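Histidine utilization repressor (Pseudomonas syringae pv. tomato, PDB 2PKH) probably represses, as a whole protein of which this chain is the C-terminal UTRA domain, the histidine utilization (hut) operon at hutP when inducer is absent. Local coordinates at residues B[49-62]-B[126-139]. Numbering follows the deposited sequence.
Sequences IPVQIEDRFVNAQV and QPVTAARLIHPGSR. With EDO (1,2-ethanediol), chain N.
A131 CB lies over one face of the R56 guanidinium, 3.6 Å from its plane and off toward the rim. T129 OG1 and E54 OE1 meet its edge, close to the plane of the group, and the O2 of an ethanediol also lies there. R56 NH1 donates to T129 OG1 at 3.1 Å, and R56 NE forms a salt bridge with E54 OE1 at 2.7 Å, coming from above the carboxylate plane. A weak bond from R56 NH2 to the same E54 OE1 adds to these. A bend at chi3 (-59°) brings the group back over the partner strand. The three bonds and the A131 methyl should fix its rotation. T129 OG1 in turn donates to F57 O at 2.8 Å, from above the carbonyl plane. F57 O also accepts from A130 N, so two donors grip it. The F57 ring meets A130 O at its edge; H39 stacks on this ring, and R25 makes a cation-pi contact with it.

At the far end, I49 CG2 rests on one face of the R139 guanidinium. R139 NH1 bonds P50 O in plane at 2.8 Å, on a carbonyl lone pair, and also reaches L106 O. The Q52 and H135 side chains lie side by side, amide and ring planes 60° apart, with Q52 NE2 3.0 Å from H135 CE1. Q52 NE2 also rests on L133 CD2. Q52 OE1 weakly accepts from the ethanediol, probably from the crystallisation liquor. V51 O is buried without a polar partner.

I53-I134, D55-R132 and F57-A130 are hydrogen-bonded pairs. D55 OD1 is hydrogen-bonded to H39, and R132 forms a salt bridge with E102. Strands 49-59 and 126-136, antiparallel at 167°, are the central two of the six-stranded sheet, flanked by 36-46 and 113-123 respectively. Classic bulges occur at V51-Q52 opposite H44 and at V128-T129 opposite T121. Helix 76-83 packs on V58 and T129 through L80, and on E54 and R56 through P76.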
loop_
_atom_site.group_PDB
_atom_site.type_symbol
_atom_site.label_atom_id
_atom_site.label_comp_id
_atom_site.label_asym_id
_atom_site.label_seq_id
_atom_site.Cartn_x
_atom_site.Cartn_y
_atom_site.Cartn_z
ATOM N N ILE B 49 23.065 16.190 -1.376
ATOM C CA ILE B 49 22.783 16.230 0.056
ATOM C C ILE B 49 22.477 14.797 0.526
ATOM O O ILE B 49 21.674 14.095 -0.139
ATOM C CB ILE B 49 21.547 17.094 0.364
ATOM C CG1 ILE B 49 21.630 18.468 -0.342
ATOM C CG2 ILE B 49 21.397 17.194 1.865
ATOM C CD1 ILE B 49 20.304 19.264 -0.348
ATOM N N PRO B 50 23.116 14.354 1.635
ATOM C CA PRO B 50 22.874 13.024 2.161
ATOM C C PRO B 50 21.383 12.811 2.455
ATOM O O PRO B 50 20.774 13.641 3.122
ATOM C CB PRO B 50 23.708 13.025 3.438
ATOM C CG PRO B 50 24.879 13.998 3.143
ATOM C CD PRO B 50 24.278 15.023 2.317
ATOM N N VAL B 51 20.828 11.690 2.011
ATOM C CA VAL B 51 19.403 11.415 2.326
ATOM C C VAL B 51 19.194 10.117 3.041
ATOM O O VAL B 51 18.157 9.909 3.655
ATOM C CB VAL B 51 18.458 11.497 1.105
ATOM C CG1 VAL B 51 18.469 12.957 0.497
ATOM C CG2 VAL B 51 18.883 10.534 0.028
ATOM N N GLN B 52 20.181 9.210 2.941
ATOM C CA GLN B 52 19.989 7.854 3.573
ATOM C C GLN B 52 21.295 7.216 3.839
ATOM O O GLN B 52 22.156 7.326 3.006
ATOM C CB GLN B 52 19.316 6.926 2.575
ATOM C CG GLN B 52 18.708 5.706 3.237
ATOM C CD GLN B 52 18.297 4.647 2.237
ATOM O OE1 GLN B 52 19.095 4.183 1.488
ATOM N NE2 GLN B 52 17.038 4.325 2.204
ATOM N N ILE B 53 21.448 6.555 4.993
ATOM C CA ILE B 53 22.516 5.583 5.151
ATOM C C ILE B 53 21.877 4.190 5.012
ATOM O O ILE B 53 20.960 3.870 5.734
ATOM C CB ILE B 53 23.275 5.695 6.534
ATOM C CG1 ILE B 53 23.751 7.139 6.765
ATOM C CG2 ILE B 53 24.571 4.846 6.525
ATOM C CD1 ILE B 53 24.544 7.279 8.134
ATOM N N GLU B 54 22.354 3.364 4.093
ATOM C CA GLU B 54 21.691 2.040 3.936
ATOM C C GLU B 54 22.747 1.039 4.438
ATOM O O GLU B 54 23.788 0.926 3.796
ATOM C CB GLU B 54 21.489 1.762 2.441
ATOM C CG GLU B 54 21.113 0.315 2.061
ATOM C CD GLU B 54 21.256 0.011 0.525
ATOM O OE1 GLU B 54 20.532 -0.869 -0.034
ATOM O OE2 GLU B 54 22.079 0.673 -0.115
ATOM N N ASP B 55 22.495 0.372 5.569
ATOM C CA ASP B 55 23.423 -0.610 6.156
ATOM C C ASP B 55 22.774 -1.943 5.904
ATOM O O ASP B 55 21.708 -2.191 6.469
ATOM C CB ASP B 55 23.474 -0.407 7.668
ATOM C CG ASP B 55 24.768 -0.985 8.273
ATOM O OD1 ASP B 55 25.641 -1.427 7.456
ATOM O OD2 ASP B 55 24.869 -1.042 9.534
ATOM N N ARG B 56 23.341 -2.734 4.988
ATOM C CA ARG B 56 22.656 -3.883 4.390
ATOM C C ARG B 56 23.458 -5.134 4.554
ATOM O O ARG B 56 24.663 -5.124 4.296
ATOM C CB ARG B 56 22.419 -3.646 2.855
ATOM C CG ARG B 56 21.764 -4.870 2.134
ATOM C CD ARG B 56 21.210 -4.532 0.734
ATOM N NE ARG B 56 20.174 -3.474 0.705
ATOM C CZ ARG B 56 18.875 -3.652 0.937
ATOM N NH1 ARG B 56 18.396 -4.847 1.293
ATOM N NH2 ARG B 56 18.061 -2.593 0.882
ATOM N N PHE B 57 22.803 -6.205 4.922
ATOM C CA PHE B 57 23.471 -7.505 5.030
ATOM C C PHE B 57 22.784 -8.534 4.132
ATOM O O PHE B 57 21.542 -8.492 3.995
ATOM C CB PHE B 57 23.411 -7.958 6.500
ATOM C CG PHE B 57 24.001 -6.940 7.459
ATOM C CD1 PHE B 57 25.293 -7.090 7.974
ATOM C CD2 PHE B 57 23.248 -5.778 7.805
ATOM C CE1 PHE B 57 25.823 -6.101 8.822
ATOM C CE2 PHE B 57 23.778 -4.809 8.637
ATOM C CZ PHE B 57 25.101 -4.958 9.102
ATOM N N VAL B 58 23.582 -9.477 3.571
ATOM C CA VAL B 58 23.160 -10.321 2.447
ATOM C C VAL B 58 23.711 -11.706 2.654
ATOM O O VAL B 58 24.875 -11.917 3.015
ATOM C CB VAL B 58 23.624 -9.772 1.039
ATOM C CG1 VAL B 58 23.184 -10.687 -0.072
ATOM C CG2 VAL B 58 23.187 -8.265 0.793
ATOM N N ASN B 59 22.823 -12.653 2.468
ATOM C CA ASN B 59 23.165 -14.025 2.599
ATOM C C ASN B 59 24.096 -14.342 1.444
ATOM O O ASN B 59 23.696 -14.243 0.268
ATOM C CB ASN B 59 21.922 -14.914 2.474
ATOM C CG ASN B 59 22.319 -16.348 2.250
ATOM O OD1 ASN B 59 22.162 -16.846 1.152
ATOM N ND2 ASN B 59 22.992 -16.962 3.239
ATOM N N ALA B 60 25.329 -14.610 1.797
ATOM C CA ALA B 60 26.368 -15.010 0.836
ATOM C C ALA B 60 25.982 -16.176 -0.121
ATOM O O ALA B 60 26.437 -16.195 -1.256
ATOM C CB ALA B 60 27.625 -15.302 1.597
ATOM N N GLN B 61 25.129 -17.122 0.314
ATOM C CA GLN B 61 24.761 -18.262 -0.555
ATOM C C GLN B 61 23.828 -17.862 -1.667
ATOM O O GLN B 61 23.887 -18.474 -2.706
ATOM C CB GLN B 61 24.080 -19.407 0.209
ATOM C CG GLN B 61 24.667 -19.690 1.573
ATOM C CD GLN B 61 25.934 -20.494 1.520
ATOM O OE1 GLN B 61 25.914 -21.724 1.303
ATOM N NE2 GLN B 61 27.059 -19.827 1.759
ATOM N N VAL B 62 22.989 -16.829 -1.436
ATOM C CA VAL B 62 21.961 -16.403 -2.391
ATOM C C VAL B 62 22.543 -15.494 -3.445
ATOM O O VAL B 62 22.155 -15.554 -4.619
ATOM C CB VAL B 62 20.778 -15.646 -1.663
ATOM C CG1 VAL B 62 19.810 -15.003 -2.640
ATOM C CG2 VAL B 62 20.006 -16.578 -0.792
ATOM N N GLN B 126 13.300 -18.190 1.983
ATOM C CA GLN B 126 14.692 -17.901 2.361
ATOM C C GLN B 126 14.894 -16.387 2.521
ATOM O O GLN B 126 14.599 -15.644 1.595
ATOM C CB GLN B 126 15.638 -18.384 1.279
ATOM C CG GLN B 126 17.192 -18.278 1.634
ATOM C CD GLN B 126 18.033 -19.001 0.630
ATOM O OE1 GLN B 126 17.689 -19.022 -0.546
ATOM N NE2 GLN B 126 19.163 -19.543 1.046
ATOM N N PRO B 127 15.424 -15.926 3.683
ATOM C CA PRO B 127 15.774 -14.500 3.826
ATOM C C PRO B 127 16.950 -14.230 2.937
ATOM O O PRO B 127 17.886 -15.068 2.869
ATOM C CB PRO B 127 16.224 -14.385 5.284
ATOM C CG PRO B 127 15.575 -15.539 5.967
ATOM C CD PRO B 127 15.718 -16.653 4.935
ATOM N N VAL B 128 16.879 -13.149 2.185
ATOM C CA VAL B 128 17.934 -12.829 1.271
ATOM C C VAL B 128 18.807 -11.741 1.885
ATOM O O VAL B 128 20.058 -11.763 1.758
ATOM C CB VAL B 128 17.352 -12.292 -0.071
ATOM C CG1 VAL B 128 18.454 -11.632 -0.943
ATOM C CG2 VAL B 128 16.613 -13.405 -0.899
ATOM N N THR B 129 18.135 -10.759 2.494
ATOM C CA THR B 129 18.832 -9.565 2.913
ATOM C C THR B 129 18.081 -8.855 4.073
ATOM O O THR B 129 16.873 -9.022 4.224
ATOM C CB THR B 129 19.041 -8.610 1.682
ATOM O OG1 THR B 129 19.789 -7.470 2.100
ATOM C CG2 THR B 129 17.645 -8.156 1.079
ATOM N N ALA B 130 18.806 -8.129 4.920
ATOM C CA ALA B 130 18.210 -7.318 5.970
ATOM C C ALA B 130 18.944 -5.994 5.945
ATOM O O ALA B 130 20.184 -5.974 5.749
ATOM C CB ALA B 130 18.385 -8.008 7.328
ATOM N N ALA B 131 18.221 -4.873 6.100
ATOM C CA ALA B 131 18.863 -3.545 5.970
ATOM C C ALA B 131 18.382 -2.630 7.083
ATOM O O ALA B 131 17.232 -2.715 7.506
ATOM C CB ALA B 131 18.572 -2.895 4.583
ATOM N N ARG B 132 19.206 -1.687 7.454
ATOM C CA ARG B 132 18.843 -0.714 8.476
ATOM C C ARG B 132 19.018 0.581 7.764
ATOM O O ARG B 132 20.119 0.901 7.303
ATOM C CB ARG B 132 19.848 -0.806 9.644
ATOM C CG ARG B 132 19.559 0.118 10.812
ATOM C CD ARG B 132 20.655 0.004 11.858
ATOM N NE ARG B 132 20.195 0.696 13.066
ATOM C CZ ARG B 132 20.486 1.953 13.327
ATOM N NH1 ARG B 132 21.267 2.618 12.488
ATOM N NH2 ARG B 132 20.022 2.546 14.423
ATOM N N LEU B 133 17.930 1.320 7.566
ATOM C CA LEU B 133 18.045 2.523 6.692
ATOM C C LEU B 133 17.721 3.728 7.553
ATOM O O LEU B 133 16.659 3.771 8.210
ATOM C CB LEU B 133 17.029 2.422 5.541
ATOM C CG LEU B 133 16.944 1.082 4.772
ATOM C CD1 LEU B 133 15.589 1.114 4.102
ATOM C CD2 LEU B 133 18.022 1.212 3.759
ATOM N N ILE B 134 18.602 4.691 7.617
ATOM C CA ILE B 134 18.320 5.840 8.488
ATOM C C ILE B 134 18.286 7.073 7.614
ATOM O O ILE B 134 19.170 7.251 6.768
ATOM C CB ILE B 134 19.260 5.863 9.765
ATOM C CG1 ILE B 134 19.155 7.188 10.541
ATOM C CG2 ILE B 134 20.722 5.603 9.389
ATOM C CD1 ILE B 134 19.727 6.956 12.080
ATOM N N HIS B 135 17.233 7.868 7.778
ATOM C CA HIS B 135 17.024 9.014 6.918
ATOM C C HIS B 135 16.937 10.245 7.794
ATOM O O HIS B 135 16.278 10.158 8.816
ATOM C CB HIS B 135 15.697 8.906 6.178
ATOM C CG HIS B 135 15.450 7.581 5.552
ATOM N ND1 HIS B 135 15.682 7.325 4.210
ATOM C CD2 HIS B 135 15.041 6.418 6.095
ATOM C CE1 HIS B 135 15.324 6.087 3.935
ATOM N NE2 HIS B 135 14.952 5.505 5.063
ATOM N N PRO B 136 17.553 11.386 7.378
ATOM C CA PRO B 136 17.131 12.616 8.100
ATOM C C PRO B 136 15.624 12.918 7.944
ATOM O O PRO B 136 15.076 12.881 6.859
ATOM C CB PRO B 136 18.002 13.712 7.470
ATOM C CG PRO B 136 19.154 12.955 6.719
ATOM C CD PRO B 136 18.496 11.696 6.269
ATOM N N GLY B 137 14.970 13.167 9.040
ATOM C CA GLY B 137 13.528 13.309 9.033
ATOM C C GLY B 137 13.097 14.492 8.185
ATOM O O GLY B 137 11.987 14.499 7.633
ATOM N N SER B 138 14.004 15.453 8.018
ATOM C CA SER B 138 13.671 16.616 7.142
ATOM C C SER B 138 13.831 16.299 5.663
ATOM O O SER B 138 13.484 17.137 4.831
ATOM C CB SER B 138 14.553 17.824 7.486
ATOM O OG SER B 138 15.966 17.543 7.498
ATOM N N ARG B 139 14.416 15.124 5.336
ATOM C CA ARG B 139 14.855 14.815 3.981
ATOM C C ARG B 139 14.173 13.609 3.323
ATOM O O ARG B 139 14.353 13.380 2.124
ATOM C CB ARG B 139 16.406 14.706 3.911
ATOM C CG ARG B 139 17.033 16.064 4.382
ATOM C CD ARG B 139 18.561 16.063 4.074
ATOM N NE ARG B 139 19.272 16.941 5.034
ATOM C CZ ARG B 139 20.532 16.782 5.406
ATOM N NH1 ARG B 139 21.275 15.768 4.933
ATOM N NH2 ARG B 139 21.083 17.662 6.258
HETATM C C1 EDO N . 17.374 2.454 -2.522
HETATM O O1 EDO N . 17.767 3.403 -3.502
HETATM C C2 EDO N . 18.190 2.756 -1.257
HETATM O O2 EDO N . 17.919 1.741 -0.266
#